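PDB 2FNA: conserved hypothetical protein from Sulfolobus solfataricus, which probably binds and hydrolyses ATP as an archaeal AAA+ ATPase, and holds ADP at its nucleotide site, although its cellular role is not established. Local coordinates for residues A[238-252]-A[262-274]. Residues are numbered along the deposited sequence; the frame is centred on the assembly and turned at random.
Sequences KIGGIPGWLTYFGFI and AINQTLEYAKKLI. With ADP (adenosine-5'-diphosphate), chain D; EDO (1,2-ethanediol), chain G.
The carbonyl O of Ala-262, whose methyl lies against CE1 of Phe-249, takes two donors from Thr-266, the backbone N and the side-chain hydroxyl. Thr-266 OG1 lies 2.8 Å from Ala-262 O, tilted somewhat out of the carbonyl plane. Turned back onto its own helix in this way, Thr-266 OG1 still reaches 3.3 Å from CA of Phe-249, and its CG2, on the branch anti to the backbone N, enters among Ile-239, Trp-245, Tyr-248 and Phe-249 as a knob in a hole. The reciprocal knob is Trp-245, seated among Thr-266, Tyr-269, Ala-270 and Ile-274. CB of Ala-270 stands 3.6 Å from the centroid of the six-membered ring of Trp-245 and 4° off the normal, a CH-pi contact, while Tyr-269 CE2 meets the ring edge. Tyr-248 and Tyr-269 form an offset stack, centroids 4.2 Å apart and planes at 15°. With a serine in place of Tyr-248, Tyr-269 would probably lose its stacking partner and be freer to turn. Pro-243, Gly-244 and Thr-247 line the ADP pocket. Helices 243-256 and 259-282 form a helical hairpin; over 243-252 and 262-274 their axes come within 8.8 Å, with N-to-C directions 139° apart. Helix 211-225 backs the first through Leu-246 and Phe-249; helix 350-355 covers Trp-245 and Ala-270 through Leu-351, and Glu-349 just before it accepts from Trp-245 NE1.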
loop_
_atom_site.group_PDB
_atom_site.type_symbol
_atom_site.label_atom_id
_atom_site.label_comp_id
_atom_site.label_asym_id
_atom_site.label_seq_id
_atom_site.Cartn_x
_atom_site.Cartn_y
_atom_site.Cartn_z
ATOM N N LYS A 238 -9.581 -19.267 11.702
ATOM C CA LYS A 238 -8.853 -18.543 12.755
ATOM C C LYS A 238 -8.062 -17.328 12.241
ATOM O O LYS A 238 -7.977 -16.299 12.915
ATOM C CB LYS A 238 -7.898 -19.500 13.479
ATOM C CG LYS A 238 -8.538 -20.374 14.561
ATOM C CD LYS A 238 -8.637 -19.637 15.902
ATOM C CE LYS A 238 -8.412 -20.563 17.088
ATOM N NZ LYS A 238 -9.250 -21.798 17.030
ATOM N N ILE A 239 -7.458 -17.465 11.063
ATOM C CA ILE A 239 -6.539 -16.462 10.525
ATOM C C ILE A 239 -7.244 -15.545 9.526
ATOM O O ILE A 239 -6.923 -14.357 9.429
ATOM C CB ILE A 239 -5.318 -17.143 9.804
ATOM C CG1 ILE A 239 -4.516 -18.014 10.789
ATOM C CG2 ILE A 239 -4.421 -16.095 9.105
ATOM C CD1 ILE A 239 -4.091 -17.280 12.010
ATOM N N GLY A 240 -8.155 -16.123 8.745
ATOM C CA GLY A 240 -8.881 -15.393 7.710
ATOM C C GLY A 240 -8.122 -15.389 6.396
ATOM O O GLY A 240 -7.186 -16.175 6.202
ATOM N N GLY A 241 -8.544 -14.507 5.490
ATOM C CA GLY A 241 -8.081 -14.530 4.101
ATOM C C GLY A 241 -6.933 -13.612 3.720
ATOM O O GLY A 241 -6.467 -13.644 2.582
ATOM N N ILE A 242 -6.463 -12.767 4.622
ATOM C CA ILE A 242 -5.374 -11.851 4.252
ATOM C C ILE A 242 -4.118 -12.638 3.889
ATOM O O ILE A 242 -3.608 -13.399 4.713
ATOM C CB ILE A 242 -5.105 -10.811 5.358
ATOM C CG1 ILE A 242 -6.297 -9.828 5.435
ATOM C CG2 ILE A 242 -3.759 -10.084 5.173
ATOM C CD1 ILE A 242 -6.479 -8.926 4.224
ATOM N N PRO A 243 -3.624 -12.492 2.633
ATOM C CA PRO A 243 -2.485 -13.327 2.235
ATOM C C PRO A 243 -1.266 -13.262 3.144
ATOM O O PRO A 243 -0.626 -14.297 3.383
ATOM C CB PRO A 243 -2.146 -12.821 0.821
ATOM C CG PRO A 243 -3.442 -12.342 0.287
ATOM C CD PRO A 243 -4.126 -11.688 1.509
ATOM N N GLY A 244 -0.928 -12.063 3.596
ATOM C CA GLY A 244 0.224 -11.847 4.460
ATOM C C GLY A 244 0.163 -12.645 5.743
ATOM O O GLY A 244 1.192 -13.154 6.212
ATOM N N TRP A 245 -1.030 -12.777 6.336
ATOM C CA TRP A 245 -1.131 -13.525 7.586
ATOM C C TRP A 245 -1.048 -15.045 7.321
ATOM O O TRP A 245 -0.462 -15.805 8.110
ATOM C CB TRP A 245 -2.431 -13.246 8.312
ATOM C CG TRP A 245 -2.723 -11.837 8.703
ATOM C CD1 TRP A 245 -3.921 -11.262 8.633
ATOM C CD2 TRP A 245 -1.832 -10.855 9.278
ATOM N NE1 TRP A 245 -3.867 -9.991 9.106
ATOM C CE2 TRP A 245 -2.596 -9.709 9.511
ATOM C CE3 TRP A 245 -0.477 -10.837 9.622
ATOM C CZ2 TRP A 245 -2.067 -8.547 10.062
ATOM C CZ3 TRP A 245 0.056 -9.672 10.170
ATOM C CH2 TRP A 245 -0.734 -8.551 10.387
ATOM N N LEU A 246 -1.642 -15.483 6.220
ATOM C CA LEU A 246 -1.600 -16.896 5.834
ATOM C C LEU A 246 -0.173 -17.334 5.501
ATOM O O LEU A 246 0.234 -18.467 5.798
ATOM C CB LEU A 246 -2.510 -17.122 4.616
ATOM C CG LEU A 246 -4.008 -17.071 4.974
ATOM C CD1 LEU A 246 -4.822 -17.119 3.748
ATOM C CD2 LEU A 246 -4.406 -18.215 5.893
ATOM N N THR A 247 0.568 -16.427 4.864
ATOM C CA THR A 247 1.987 -16.622 4.554
ATOM C C THR A 247 2.844 -16.819 5.809
ATOM O O THR A 247 3.661 -17.722 5.844
ATOM C CB THR A 247 2.536 -15.405 3.767
ATOM O OG1 THR A 247 1.782 -15.223 2.572
ATOM C CG2 THR A 247 4.031 -15.556 3.361
ATOM N N TYR A 248 2.696 -15.926 6.789
ATOM C CA TYR A 248 3.395 -16.023 8.057
ATOM C C TYR A 248 3.059 -17.349 8.756
ATOM O O TYR A 248 3.941 -18.054 9.123
ATOM C CB TYR A 248 2.987 -14.858 8.960
ATOM C CG TYR A 248 3.846 -14.694 10.194
ATOM C CD1 TYR A 248 5.030 -13.967 10.135
ATOM C CD2 TYR A 248 3.471 -15.242 11.419
ATOM C CE1 TYR A 248 5.834 -13.801 11.274
ATOM C CE2 TYR A 248 4.274 -15.080 12.547
ATOM C CZ TYR A 248 5.451 -14.358 12.470
ATOM O OH TYR A 248 6.295 -14.188 13.605
ATOM N N PHE A 249 1.769 -17.684 8.876
ATOM C CA PHE A 249 1.341 -18.973 9.406
ATOM C C PHE A 249 2.042 -20.122 8.716
ATOM O O PHE A 249 2.527 -21.024 9.354
ATOM C CB PHE A 249 -0.170 -19.203 9.247
ATOM C CG PHE A 249 -0.563 -20.632 9.511
ATOM C CD1 PHE A 249 -0.712 -21.091 10.820
ATOM C CD2 PHE A 249 -0.723 -21.532 8.472
ATOM C CE1 PHE A 249 -1.012 -22.395 11.080
ATOM C CE2 PHE A 249 -1.034 -22.849 8.740
ATOM C CZ PHE A 249 -1.166 -23.280 10.055
ATOM N N GLY A 250 2.060 -20.105 7.382
ATOM C CA GLY A 250 2.670 -21.184 6.634
ATOM C C GLY A 250 4.136 -21.281 6.970
ATOM O O GLY A 250 4.659 -22.360 7.158
ATOM N N PHE A 251 4.794 -20.137 7.099
ATOM C CA PHE A 251 6.200 -20.126 7.426
ATOM C C PHE A 251 6.422 -20.734 8.822
ATOM O O PHE A 251 7.268 -21.618 8.988
ATOM C CB PHE A 251 6.791 -18.708 7.347
ATOM C CG PHE A 251 8.276 -18.674 7.639
ATOM C CD1 PHE A 251 8.737 -18.765 8.935
ATOM C CD2 PHE A 251 9.199 -18.605 6.613
ATOM C CE1 PHE A 251 10.111 -18.811 9.228
ATOM C CE2 PHE A 251 10.558 -18.634 6.886
ATOM C CZ PHE A 251 11.014 -18.724 8.204
ATOM N N ILE A 252 5.667 -20.256 9.810
ATOM C CA ILE A 252 5.821 -20.729 11.174
ATOM C C ILE A 252 5.499 -22.201 11.290
ATOM O O ILE A 252 6.214 -22.945 11.969
ATOM C CB ILE A 252 4.953 -19.935 12.197
ATOM C CG1 ILE A 252 5.336 -18.453 12.216
ATOM C CG2 ILE A 252 5.121 -20.509 13.585
ATOM C CD1 ILE A 252 6.774 -18.195 12.534
ATOM N N ALA A 262 1.687 -22.454 15.782
ATOM C CA ALA A 262 1.741 -21.634 14.553
ATOM C C ALA A 262 0.576 -20.651 14.418
ATOM O O ALA A 262 0.766 -19.519 13.968
ATOM C CB ALA A 262 1.847 -22.499 13.313
ATOM N N ILE A 263 -0.620 -21.079 14.794
ATOM C CA ILE A 263 -1.773 -20.170 14.842
ATOM C C ILE A 263 -1.623 -19.073 15.872
ATOM O O ILE A 263 -1.878 -17.905 15.548
ATOM C CB ILE A 263 -3.082 -20.937 15.097
ATOM C CG1 ILE A 263 -3.488 -21.638 13.799
ATOM C CG2 ILE A 263 -4.210 -19.969 15.573
ATOM C CD1 ILE A 263 -4.624 -22.575 13.921
ATOM N N ASN A 264 -1.246 -19.443 17.108
ATOM C CA ASN A 264 -1.142 -18.476 18.178
ATOM C C ASN A 264 -0.033 -17.476 17.883
ATOM O O ASN A 264 -0.192 -16.286 18.122
ATOM C CB ASN A 264 -0.917 -19.168 19.531
ATOM C CG ASN A 264 -2.177 -19.852 20.060
ATOM O OD1 ASN A 264 -3.294 -19.367 19.870
ATOM N ND2 ASN A 264 -1.996 -20.981 20.730
ATOM N N GLN A 265 1.090 -17.956 17.367
ATOM C CA GLN A 265 2.172 -17.045 17.008
ATOM C C GLN A 265 1.752 -16.049 15.913
ATOM O O GLN A 265 2.131 -14.856 15.945
ATOM C CB GLN A 265 3.413 -17.826 16.576
ATOM C CG GLN A 265 4.567 -16.925 16.186
ATOM C CD GLN A 265 5.917 -17.593 16.357
ATOM O OE1 GLN A 265 6.043 -18.603 17.048
ATOM N NE2 GLN A 265 6.942 -17.018 15.733
ATOM N N THR A 266 0.959 -16.519 14.958
ATOM C CA THR A 266 0.468 -15.649 13.866
ATOM C C THR A 266 -0.484 -14.597 14.397
ATOM O O THR A 266 -0.353 -13.400 14.096
ATOM C CB THR A 266 -0.263 -16.442 12.778
ATOM O OG1 THR A 266 0.620 -17.411 12.201
ATOM C CG2 THR A 266 -0.740 -15.504 11.678
ATOM N N LEU A 267 -1.450 -15.053 15.179
ATOM C CA LEU A 267 -2.346 -14.143 15.895
ATOM C C LEU A 267 -1.622 -13.108 16.729
ATOM O O LEU A 267 -1.957 -11.930 16.661
ATOM C CB LEU A 267 -3.304 -14.930 16.751
ATOM C CG LEU A 267 -4.262 -15.816 15.943
ATOM C CD1 LEU A 267 -5.222 -16.513 16.901
ATOM C CD2 LEU A 267 -5.038 -15.032 14.914
ATOM N N GLU A 268 -0.608 -13.507 17.494
ATOM C CA GLU A 268 0.077 -12.528 18.354
ATOM C C GLU A 268 0.901 -11.530 17.537
ATOM O O GLU A 268 0.938 -10.335 17.866
ATOM C CB GLU A 268 0.938 -13.204 19.438
ATOM C CG GLU A 268 0.186 -14.182 20.348
ATOM C CD GLU A 268 -1.079 -13.594 21.020
ATOM O OE1 GLU A 268 -1.037 -12.426 21.494
ATOM O OE2 GLU A 268 -2.107 -14.329 21.086
ATOM N N TYR A 269 1.548 -12.011 16.467
ATOM C CA TYR A 269 2.283 -11.163 15.543
ATOM C C TYR A 269 1.344 -10.186 14.825
ATOM O O TYR A 269 1.643 -8.983 14.737
ATOM C CB TYR A 269 3.098 -11.999 14.521
ATOM C CG TYR A 269 3.594 -11.215 13.309
ATOM C CD1 TYR A 269 4.592 -10.248 13.426
ATOM C CD2 TYR A 269 3.071 -11.457 12.037
ATOM C CE1 TYR A 269 5.024 -9.522 12.316
ATOM C CE2 TYR A 269 3.515 -10.760 10.933
ATOM C CZ TYR A 269 4.490 -9.790 11.078
ATOM O OH TYR A 269 4.920 -9.084 9.970
ATOM N N ALA A 270 0.217 -10.688 14.307
ATOM C CA ALA A 270 -0.809 -9.828 13.701
ATOM C C ALA A 270 -1.274 -8.741 14.646
ATOM O O ALA A 270 -1.278 -7.569 14.287
ATOM C CB ALA A 270 -2.007 -10.652 13.244
ATOM N N LYS A 271 -1.616 -9.108 15.875
ATOM C CA LYS A 271 -2.148 -8.127 16.837
ATOM C C LYS A 271 -1.150 -7.011 17.106
ATOM O O LYS A 271 -1.509 -5.849 17.151
ATOM C CB LYS A 271 -2.546 -8.799 18.151
ATOM C CG LYS A 271 -3.816 -9.622 18.064
ATOM C CD LYS A 271 -4.157 -10.304 19.416
ATOM C CE LYS A 271 -3.783 -11.791 19.441
ATOM N NZ LYS A 271 -3.954 -12.362 20.808
ATOM N N LYS A 272 0.108 -7.375 17.280
ATOM C CA LYS A 272 1.182 -6.401 17.524
ATOM C C LYS A 272 1.333 -5.463 16.336
ATOM O O LYS A 272 1.368 -4.225 16.476
ATOM C CB LYS A 272 2.506 -7.116 17.787
ATOM C CG LYS A 272 2.852 -7.289 19.268
ATOM C CD LYS A 272 4.146 -8.091 19.437
ATOM N N LEU A 273 1.414 -6.050 15.149
ATOM C CA LEU A 273 1.544 -5.239 13.957
ATOM C C LEU A 273 0.327 -4.353 13.714
ATOM O O LEU A 273 0.469 -3.172 13.483
ATOM C CB LEU A 273 1.861 -6.116 12.755
ATOM C CG LEU A 273 2.243 -5.352 11.484
ATOM C CD1 LEU A 273 3.390 -4.411 11.719
ATOM C CD2 LEU A 273 2.608 -6.391 10.397
ATOM N N ILE A 274 -0.879 -4.893 13.827
ATOM C CA ILE A 274 -2.081 -4.076 13.654
ATOM C C ILE A 274 -2.149 -2.889 14.619
ATOM O O ILE A 274 -2.470 -1.778 14.219
ATOM C CB ILE A 274 -3.355 -4.929 13.766
ATOM C CG1 ILE A 274 -3.467 -5.832 12.539
ATOM C CG2 ILE A 274 -4.626 -4.044 13.953
ATOM C CD1 ILE A 274 -4.227 -7.102 12.745
HETATM P PB ADP D . 1.048 -5.328 0.426
HETATM O O1B ADP D . -0.276 -5.403 -0.264
HETATM O O2B ADP D . 0.899 -4.967 1.900
HETATM O O3B ADP D . 2.135 -4.590 -0.282
HETATM P PA ADP D . 2.950 -7.580 0.238
HETATM O O1A ADP D . 3.355 -7.705 -1.196
HETATM O O2A ADP D . 3.952 -6.858 1.037
HETATM O O3A ADP D . 1.481 -6.932 0.501
HETATM O "O5'" ADP D . 2.609 -9.051 0.733
HETATM C "C5'" ADP D . 2.364 -9.364 2.115
HETATM C "C4'" ADP D . 2.947 -10.735 2.446
HETATM O "O4'" ADP D . 2.166 -11.781 1.900
HETATM C "C3'" ADP D . 4.327 -10.972 1.917
HETATM O "O3'" ADP D . 4.963 -11.920 2.801
HETATM C "C2'" ADP D . 4.104 -11.656 0.586
HETATM O "O2'" ADP D . 5.191 -12.484 0.203
HETATM C "C1'" ADP D . 2.894 -12.486 0.911
HETATM N N9 ADP D . 1.961 -12.704 -0.189
HETATM C C8 ADP D . 0.891 -11.932 -0.480
HETATM N N7 ADP D . 0.210 -12.452 -1.500
HETATM C C5 ADP D . 0.864 -13.571 -1.894
HETATM C C6 ADP D . 0.689 -14.621 -2.921
HETATM N N6 ADP D . -0.342 -14.561 -3.788
HETATM N N1 ADP D . 1.587 -15.647 -2.967
HETATM C C2 ADP D . 2.617 -15.735 -2.104
HETATM N N3 ADP D . 2.833 -14.823 -1.141
HETATM C C4 ADP D . 2.000 -13.755 -0.999
HETATM C C1 EDO G . 2.919 -10.029 6.374
HETATM O O1 EDO G . 3.054 -8.782 7.083
HETATM C C2 EDO G . 3.763 -11.126 7.039
HETATM O O2 EDO G . 4.571 -11.790 6.056
#